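Long-range contacts in hypothetical protein Atu1540 (Agrobacterium tumefaciens str. C58, PDB 2HWJ), which is of unknown function but belongs to a family of putative ParB-like nucleases, so it may act on nucleic acids: residues T20-F26 with H69-L73; H51-A57 with V83-A89. All blocks are in the same frame, centred on the assembly; numbering follows the deposited sequence.

Contact 1 of 2, residues T20-F26 with H69-L73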
ATOM      1  N   THR A  20     -15.303   2.605 -15.726  1.00 56.73           N
ATOM      2  CA  THR A  20     -14.558   1.404 -15.512  1.00 55.84           C
ATOM      3  C   THR A  20     -15.248   0.494 -14.543  1.00 55.71           C
ATOM      4  O   THR A  20     -14.647  -0.416 -13.958  1.00 57.35           O
ATOM      5  CB  THR A  20     -13.008   1.709 -15.149  1.00 57.20           C
ATOM      6  OG1 THR A  20     -12.911   2.425 -13.931  1.00 56.83           O
ATOM      7  CG2 THR A  20     -12.243   2.493 -16.271  1.00 55.68           C
ATOM      8  N   GLN A  21     -16.542   0.691 -14.372  1.00 56.30           N
ATOM      9  CA  GLN A  21     -17.412  -0.173 -13.514  1.00 55.26           C
ATOM     10  C   GLN A  21     -18.822  -0.170 -14.077  1.00 55.80           C
ATOM     11  O   GLN A  21     -19.218   0.714 -14.855  1.00 57.32           O
ATOM     12  CB  GLN A  21     -17.391   0.285 -12.044  1.00 55.20           C
ATOM     13  CG  GLN A  21     -18.031   1.636 -11.753  1.00 55.53           C
ATOM     14  CD  GLN A  21     -17.702   2.131 -10.380  1.00 57.51           C
ATOM     15  OE1 GLN A  21     -16.545   2.265 -10.081  1.00 65.55           O
ATOM     16  NE2 GLN A  21     -18.710   2.463  -9.544  1.00 55.65           N
ATOM     17  N   ILE A  22     -19.603  -1.161 -13.695  1.00 56.43           N
ATOM     18  CA  ILE A  22     -20.900  -1.406 -14.274  1.00 55.11           C
ATOM     19  C   ILE A  22     -21.969  -0.694 -13.492  1.00 55.43           C
ATOM     20  O   ILE A  22     -22.957  -0.265 -14.070  1.00 56.12           O
ATOM     21  CB  ILE A  22     -21.123  -2.901 -14.327  1.00 55.27           C
ATOM     22  CG1 ILE A  22     -20.142  -3.473 -15.332  1.00 55.19           C
ATOM     23  CG2 ILE A  22     -22.482  -3.216 -14.851  1.00 56.92           C
ATOM     24  CD1 ILE A  22     -20.026  -4.868 -15.312  1.00 53.91           C
ATOM     25  N   ALA A  23     -21.753  -0.491 -12.183  1.00 56.63           N
ATOM     26  CA  ALA A  23     -22.855  -0.022 -11.312  1.00 56.15           C
ATOM     27  C   ALA A  23     -22.465   1.067 -10.355  1.00 55.79           C
ATOM     28  O   ALA A  23     -21.300   1.235 -10.099  1.00 56.30           O
ATOM     29  CB  ALA A  23     -23.564  -1.177 -10.599  1.00 54.95           C
ATOM     30  N   VAL A  24     -23.457   1.835  -9.900  1.00 55.34           N
ATOM     31  CA  VAL A  24     -23.314   2.802  -8.823  1.00 55.28           C
ATOM     32  C   VAL A  24     -24.647   2.811  -8.086  1.00 55.84           C
ATOM     33  O   VAL A  24     -25.630   2.201  -8.538  1.00 57.09           O
ATOM     34  CB  VAL A  24     -23.090   4.232  -9.349  1.00 56.46           C
ATOM     35  CG1 VAL A  24     -21.715   4.417  -9.952  1.00 54.25           C
ATOM     36  CG2 VAL A  24     -24.207   4.621 -10.412  1.00 55.79           C
ATOM     37  N   GLY A  25     -24.705   3.513  -6.960  1.00 55.46           N
ATOM     38  CA  GLY A  25     -25.895   3.568  -6.139  1.00 54.03           C
ATOM     39  C   GLY A  25     -26.562   4.860  -6.516  1.00 54.44           C
ATOM     40  O   GLY A  25     -26.051   5.936  -6.258  1.00 54.30           O
ATOM     41  N   PHE A  26     -27.720   4.763  -7.150  1.00 55.60           N
ATOM     42  CA  PHE A  26     -28.373   5.908  -7.679  1.00 55.22           C
ATOM     43  C   PHE A  26     -28.777   6.780  -6.558  1.00 55.88           C
ATOM     44  O   PHE A  26     -28.851   7.987  -6.756  1.00 55.88           O
ATOM     45  CB  PHE A  26     -29.590   5.472  -8.441  1.00 55.94           C
ATOM     46  CG  PHE A  26     -29.296   5.092  -9.837  1.00 58.01           C
ATOM     47  CD1 PHE A  26     -30.328   4.958 -10.758  1.00 57.36           C
ATOM     48  CD2 PHE A  26     -27.962   4.840 -10.240  1.00 54.92           C
ATOM     49  CE1 PHE A  26     -30.031   4.586 -12.062  1.00 60.63           C
ATOM     50  CE2 PHE A  26     -27.647   4.470 -11.545  1.00 52.51           C
ATOM     51  CZ  PHE A  26     -28.648   4.345 -12.461  1.00 57.87           C
ATOM     52  N   HIS A  69     -17.226   7.743 -10.140  1.00 56.36           N
ATOM     53  CA  HIS A  69     -18.452   7.536 -10.991  1.00 56.23           C
ATOM     54  C   HIS A  69     -19.761   8.203 -10.471  1.00 55.51           C
ATOM     55  O   HIS A  69     -20.562   8.690 -11.253  1.00 55.25           O
ATOM     56  CB  HIS A  69     -18.643   6.069 -11.306  1.00 54.08           C
ATOM     57  CG  HIS A  69     -17.512   5.494 -12.108  1.00 59.62           C
ATOM     58  ND1 HIS A  69     -17.672   4.978 -13.379  1.00 60.61           N
ATOM     59  CD2 HIS A  69     -16.192   5.371 -11.826  1.00 59.99           C
ATOM     60  CE1 HIS A  69     -16.506   4.551 -13.838  1.00 58.42           C
ATOM     61  NE2 HIS A  69     -15.592   4.788 -12.918  1.00 60.63           N
ATOM     62  N   HIS A  70     -19.969   8.230  -9.163  1.00 54.93           N
ATOM     63  CA  HIS A  70     -21.223   8.705  -8.660  1.00 55.26           C
ATOM     64  C   HIS A  70     -21.285  10.153  -9.074  1.00 54.73           C
ATOM     65  O   HIS A  70     -22.218  10.616  -9.685  1.00 55.64           O
ATOM     66  CB  HIS A  70     -21.248   8.509  -7.142  1.00 55.66           C
ATOM     67  CG  HIS A  70     -21.327   7.066  -6.732  1.00 60.39           C
ATOM     68  ND1 HIS A  70     -22.528   6.387  -6.605  1.00 66.13           N
ATOM     69  CD2 HIS A  70     -20.362   6.143  -6.517  1.00 65.72           C
ATOM     70  CE1 HIS A  70     -22.299   5.124  -6.291  1.00 63.85           C
ATOM     71  NE2 HIS A  70     -20.995   4.946  -6.242  1.00 65.14           N
ATOM     72  N   LEU A  71     -20.187  10.842  -8.877  1.00 55.55           N
ATOM     73  CA  LEU A  71     -20.135  12.269  -9.059  1.00 53.63           C
ATOM     74  C   LEU A  71     -20.262  12.524 -10.503  1.00 53.04           C
ATOM     75  O   LEU A  71     -21.043  13.404 -10.905  1.00 54.17           O
ATOM     76  CB  LEU A  71     -18.816  12.802  -8.564  1.00 52.97           C
ATOM     77  CG  LEU A  71     -18.763  14.274  -8.929  1.00 54.74           C
ATOM     78  CD1 LEU A  71     -19.867  15.016  -8.196  1.00 55.64           C
ATOM     79  CD2 LEU A  71     -17.407  14.918  -8.706  1.00 55.26           C
ATOM     80  N   VAL A  72     -19.557  11.754 -11.316  1.00 51.46           N
ATOM     81  CA  VAL A  72     -19.693  12.021 -12.746  1.00 51.68           C
ATOM     82  C   VAL A  72     -21.104  11.756 -13.325  1.00 52.92           C
ATOM     83  O   VAL A  72     -21.624  12.582 -14.129  1.00 54.09           O
ATOM     84  CB  VAL A  72     -18.566  11.391 -13.604  1.00 52.52           C
ATOM     85  CG1 VAL A  72     -18.812  11.628 -15.047  1.00 48.51           C
ATOM     86  CG2 VAL A  72     -17.187  11.992 -13.236  1.00 47.79           C
ATOM     87  N   LEU A  73     -21.773  10.681 -12.903  1.00 52.29           N
ATOM     88  CA  LEU A  73     -23.157  10.525 -13.343  1.00 51.65           C
ATOM     89  C   LEU A  73     -24.019  11.682 -12.798  1.00 52.87           C
ATOM     90  O   LEU A  73     -24.897  12.208 -13.502  1.00 51.52           O
ATOM     91  CB  LEU A  73     -23.679   9.182 -12.935  1.00 51.62           C
ATOM     92  CG  LEU A  73     -25.074   8.678 -13.317  1.00 52.96           C
ATOM     93  CD1 LEU A  73     -25.285   8.681 -14.836  1.00 51.00           C
ATOM     94  CD2 LEU A  73     -25.322   7.293 -12.721  1.00 49.27           C
TER
HETATM   95  O   HOH W   1     -18.096   3.464  -6.494  1.00 44.27           O
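The flat ends of Q21 and H69 lie on one another: the amide plane is turned only 10° from the imidazole plane, and CG of Q21 stands over the ring face, 3.8 Å from the centroid of H69. With Q21 CG lodged between its own backbone N and carbonyl carbon (chi1 67°) and the chain extended beyond, the amide slides across the imidazole, OE1 reaching the CD2 side. A second CH-pi contact repeats the theme at H70, where V24 CG1 sits above the middle of the ring, 3.8 Å from the centroid of H70, while G25 N lies at the ring's edge.

No direct hydrogen bond joins the two segments. Within 20-26, Q21 NE2 gives a bond of 2.9 Å to A23 O, which limits rotation of the stacked amide. A water spans the gap between the segments, accepting from Q21 NE2 at 3.3 Å and lying equally far from H70 NE2. T20 OG1 hydrogen-bonds L65 O, an atom that H69 NE2 also meets, though weakly.

In this putative ParB-like domain, the start of helix 69-77 meets the short strand 23-24, itself paired with strand 132-133, just before G25 takes the N-cap position of helix 26-37.

Apolar contacts continue one turn along helix 69-77. L73 CD2 touches V24 CG2 at 3.7 Å and F26 CE2 at 3.8 Å, reaching the F26 ring obliquely, and V29 of helix 26-37 packs on both V24 and L73. F26 also makes a cation-pi contact with K77.

Contact 2 of 2, residues H51-A57 with V83-A89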
ATOM      1  N   HIS A  51     -14.486  20.246  -9.912  1.00 63.33           N
ATOM      2  CA  HIS A  51     -14.011  18.921  -9.631  1.00 64.71           C
ATOM      3  C   HIS A  51     -13.080  18.541 -10.725  1.00 63.61           C
ATOM      4  O   HIS A  51     -13.242  18.967 -11.878  1.00 64.47           O
ATOM      5  CB  HIS A  51     -15.176  17.931  -9.564  1.00 64.97           C
ATOM      6  CG  HIS A  51     -16.287  18.424  -8.709  1.00 70.45           C
ATOM      7  ND1 HIS A  51     -17.368  19.122  -9.227  1.00 73.64           N
ATOM      8  CD2 HIS A  51     -16.427  18.449  -7.355  1.00 72.12           C
ATOM      9  CE1 HIS A  51     -18.168  19.476  -8.231  1.00 72.47           C
ATOM     10  NE2 HIS A  51     -17.608  19.101  -7.087  1.00 73.38           N
ATOM     11  N   ILE A  52     -12.096  17.754 -10.312  1.00 62.05           N
ATOM     12  CA  ILE A  52     -11.110  17.150 -11.166  1.00 59.88           C
ATOM     13  C   ILE A  52     -11.289  15.707 -10.905  1.00 57.31           C
ATOM     14  O   ILE A  52     -11.358  15.304  -9.775  1.00 58.31           O
ATOM     15  CB  ILE A  52      -9.674  17.432 -10.662  1.00 58.18           C
ATOM     16  CG1 ILE A  52      -9.715  18.649  -9.796  1.00 59.46           C
ATOM     17  CG2 ILE A  52      -8.693  17.518 -11.847  1.00 56.09           C
ATOM     18  CD1 ILE A  52      -8.289  19.451  -9.666  1.00 63.13           C
ATOM     19  N   VAL A  53     -11.135  14.916 -11.922  1.00 55.12           N
ATOM     20  CA  VAL A  53     -11.422  13.545 -11.800  1.00 54.31           C
ATOM     21  C   VAL A  53     -10.232  12.833 -12.403  1.00 54.62           C
ATOM     22  O   VAL A  53      -9.682  13.299 -13.382  1.00 55.63           O
ATOM     23  CB  VAL A  53     -12.765  13.457 -12.505  1.00 54.27           C
ATOM     24  CG1 VAL A  53     -12.818  12.603 -13.728  1.00 51.76           C
ATOM     25  CG2 VAL A  53     -13.885  13.353 -11.465  1.00 53.11           C
ATOM     26  N   PRO A  54      -9.726  11.787 -11.754  1.00 54.40           N
ATOM     27  CA  PRO A  54      -8.506  11.126 -12.296  1.00 53.37           C
ATOM     28  C   PRO A  54      -8.858  10.189 -13.425  1.00 54.12           C
ATOM     29  O   PRO A  54      -9.920   9.602 -13.455  1.00 57.00           O
ATOM     30  CB  PRO A  54      -8.038  10.289 -11.117  1.00 51.32           C
ATOM     31  CG  PRO A  54      -9.190   9.892 -10.439  1.00 50.61           C
ATOM     32  CD  PRO A  54     -10.185  11.107 -10.533  1.00 53.96           C
ATOM     33  N   VAL A  55      -7.949   9.942 -14.315  1.00 54.98           N
ATOM     34  CA  VAL A  55      -8.288   9.272 -15.580  1.00 54.72           C
ATOM     35  C   VAL A  55      -7.034   8.556 -16.118  1.00 55.42           C
ATOM     36  O   VAL A  55      -5.930   8.839 -15.697  1.00 55.75           O
ATOM     37  CB  VAL A  55      -8.650  10.421 -16.494  1.00 55.93           C
ATOM     38  CG1 VAL A  55      -7.873  10.408 -17.821  1.00 56.97           C
ATOM     39  CG2 VAL A  55     -10.154  10.702 -16.522  1.00 51.52           C
ATOM     40  N   VAL A  56      -7.181   7.613 -17.028  1.00 55.59           N
ATOM     41  CA  VAL A  56      -6.044   6.856 -17.531  1.00 54.51           C
ATOM     42  C   VAL A  56      -6.161   6.945 -19.016  1.00 53.65           C
ATOM     43  O   VAL A  56      -7.222   6.894 -19.545  1.00 55.34           O
ATOM     44  CB  VAL A  56      -6.194   5.368 -17.030  1.00 55.38           C
ATOM     45  CG1 VAL A  56      -5.652   4.368 -18.000  1.00 56.28           C
ATOM     46  CG2 VAL A  56      -5.486   5.174 -15.750  1.00 53.31           C
ATOM     47  N   ALA A  57      -5.097   7.041 -19.749  1.00 54.70           N
ATOM     48  CA  ALA A  57      -5.283   7.150 -21.186  1.00 55.05           C
ATOM     49  C   ALA A  57      -5.288   5.717 -21.712  1.00 55.27           C
ATOM     50  O   ALA A  57      -4.375   4.973 -21.426  1.00 55.64           O
ATOM     51  CB  ALA A  57      -4.192   8.025 -21.851  1.00 53.67           C
ATOM     52  N   VAL A  83     -15.788  17.986 -17.637  1.00 54.50           N
ATOM     53  CA  VAL A  83     -15.229  17.915 -16.310  1.00 53.39           C
ATOM     54  C   VAL A  83     -13.677  17.997 -16.415  1.00 53.69           C
ATOM     55  O   VAL A  83     -13.112  17.459 -17.345  1.00 54.95           O
ATOM     56  CB  VAL A  83     -15.697  16.646 -15.582  1.00 53.64           C
ATOM     57  CG1 VAL A  83     -15.165  15.333 -16.265  1.00 52.73           C
ATOM     58  CG2 VAL A  83     -15.207  16.640 -14.132  1.00 55.29           C
ATOM     59  N   LEU A  84     -12.991  18.655 -15.485  1.00 53.03           N
ATOM     60  CA  LEU A  84     -11.530  18.640 -15.450  1.00 53.22           C
ATOM     61  C   LEU A  84     -11.053  17.280 -15.067  1.00 54.39           C
ATOM     62  O   LEU A  84     -11.749  16.554 -14.303  1.00 56.56           O
ATOM     63  CB  LEU A  84     -11.058  19.558 -14.376  1.00 52.77           C
ATOM     64  CG  LEU A  84     -11.517  21.002 -14.554  1.00 51.16           C
ATOM     65  CD1 LEU A  84     -10.956  21.834 -13.457  1.00 41.28           C
ATOM     66  CD2 LEU A  84     -11.207  21.535 -15.986  1.00 47.71           C
ATOM     67  N   THR A  85      -9.894  16.903 -15.582  1.00 53.19           N
ATOM     68  CA  THR A  85      -9.380  15.566 -15.407  1.00 53.14           C
ATOM     69  C   THR A  85      -7.857  15.716 -15.261  1.00 54.40           C
ATOM     70  O   THR A  85      -7.277  16.742 -15.640  1.00 52.87           O
ATOM     71  CB  THR A  85      -9.457  14.773 -16.712  1.00 53.77           C
ATOM     72  OG1 THR A  85      -8.823  15.546 -17.755  1.00 58.21           O
ATOM     73  CG2 THR A  85     -10.872  14.444 -17.159  1.00 51.92           C
ATOM     74  N   SER A  86      -7.209  14.661 -14.756  1.00 54.80           N
ATOM     75  CA  SER A  86      -5.797  14.617 -14.652  1.00 55.73           C
ATOM     76  C   SER A  86      -5.444  13.202 -15.015  1.00 57.00           C
ATOM     77  O   SER A  86      -5.934  12.251 -14.386  1.00 58.08           O
ATOM     78  CB  SER A  86      -5.371  14.850 -13.232  1.00 55.76           C
ATOM     79  OG  SER A  86      -3.961  14.889 -13.207  1.00 59.40           O
ATOM     80  N   GLU A  87      -4.648  13.070 -16.067  1.00 56.39           N
ATOM     81  CA  GLU A  87      -4.200  11.813 -16.514  1.00 58.01           C
ATOM     82  C   GLU A  87      -3.164  11.357 -15.500  1.00 56.79           C
ATOM     83  O   GLU A  87      -2.170  12.044 -15.291  1.00 56.63           O
ATOM     84  CB  GLU A  87      -3.627  11.979 -17.936  1.00 57.43           C
ATOM     85  CG  GLU A  87      -2.994  10.746 -18.561  1.00 60.95           C
ATOM     86  CD  GLU A  87      -2.477  10.989 -20.041  1.00 64.12           C
ATOM     87  OE1 GLU A  87      -1.210  10.945 -20.292  1.00 69.55           O
ATOM     88  OE2 GLU A  87      -3.340  11.177 -20.948  1.00 69.55           O
ATOM     89  N   VAL A  88      -3.402  10.198 -14.886  1.00 56.01           N
ATOM     90  CA  VAL A  88      -2.478   9.591 -13.941  1.00 56.46           C
ATOM     91  C   VAL A  88      -1.771   8.324 -14.446  1.00 57.82           C
ATOM     92  O   VAL A  88      -1.059   7.652 -13.687  1.00 59.12           O
ATOM     93  CB  VAL A  88      -3.151   9.213 -12.618  1.00 55.77           C
ATOM     94  CG1 VAL A  88      -3.688  10.432 -11.975  1.00 56.01           C
ATOM     95  CG2 VAL A  88      -4.249   8.160 -12.841  1.00 55.49           C
ATOM     96  N   ALA A  89      -1.982   7.966 -15.700  1.00 58.25           N
ATOM     97  CA  ALA A  89      -1.281   6.839 -16.271  1.00 57.90           C
ATOM     98  C   ALA A  89      -1.641   6.751 -17.710  1.00 58.31           C
ATOM     99  O   ALA A  89      -2.725   7.175 -18.131  1.00 57.47           O
ATOM    100  CB  ALA A  89      -1.644   5.559 -15.559  1.00 57.42           C
TER
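The carbonyl oxygen of A89 receives two groups from the facing strand: A57 N donates a hydrogen bond of 2.9 Å to A89 O, and the CA of V56 adds a CH...O contact. V55 O is held in the same double way, by V88 N at 3.0 Å in a nearly straight bond (173° at the hydrogen) and by the CA of E87. Further back, V53 N bonds to L84 O and S86 N to V53 O, whereas the bond from V55 N to S86 O is weak.

The two segments are neighbouring parallel strands in the middle of the mixed sheet, with strand 9-13 beyond 82-90 and strand 63-65 beyond 52-57. Their short axes cross at -37°, a marked twist. From I52-L84 to V55-E87 the residues pair one to one; then V56 comes level with A89, and the additional residue V88 forms a beta bulge, so that A57 bonds to A89.

Side chains divide between the faces. V53, V55, T85 and E87 share one, where V55 CG2 meets T85 CG2 at 3.9 Å and V53 also packs on V72 of helix 69-77. T85 OG1 hydrogen-bonds S10 OG on strand 9-13. The E87 chain runs out fully extended (chi1 176°), which brings OE2 beside A57 CB; its other carboxylate oxygen has a long, weak ion pair with K90. I52, P54, L84 and S86 occupy the other face, with I52 CG2 4.0 Å from L84 CB. Here the second subunit packs, its R8 on I52, its L9 on L84 and its I52 on S86.

Overall arrangement
Along the chain the four segments alternate, 20-26, 51-57, 69-73, 83-89, so the two contacts interlock along the sequence. Their centres lie about 16 Å apart, contact 1 about 5 Å from the centre of the chain and contact 2 about 15 Å. Helix 69-77, which directly precedes strand 82-90, connects them: one side meets segment 20-26, while L71 CD2 packs on H51 CG at 3.7 Å. Contact 2 thus pairs the two inner strands of the four-stranded mixed sheet and adjoins the second subunit, whereas contact 1 joins the helix covering that sheet to segment 20-26, all within the putative ParB-like nuclease region.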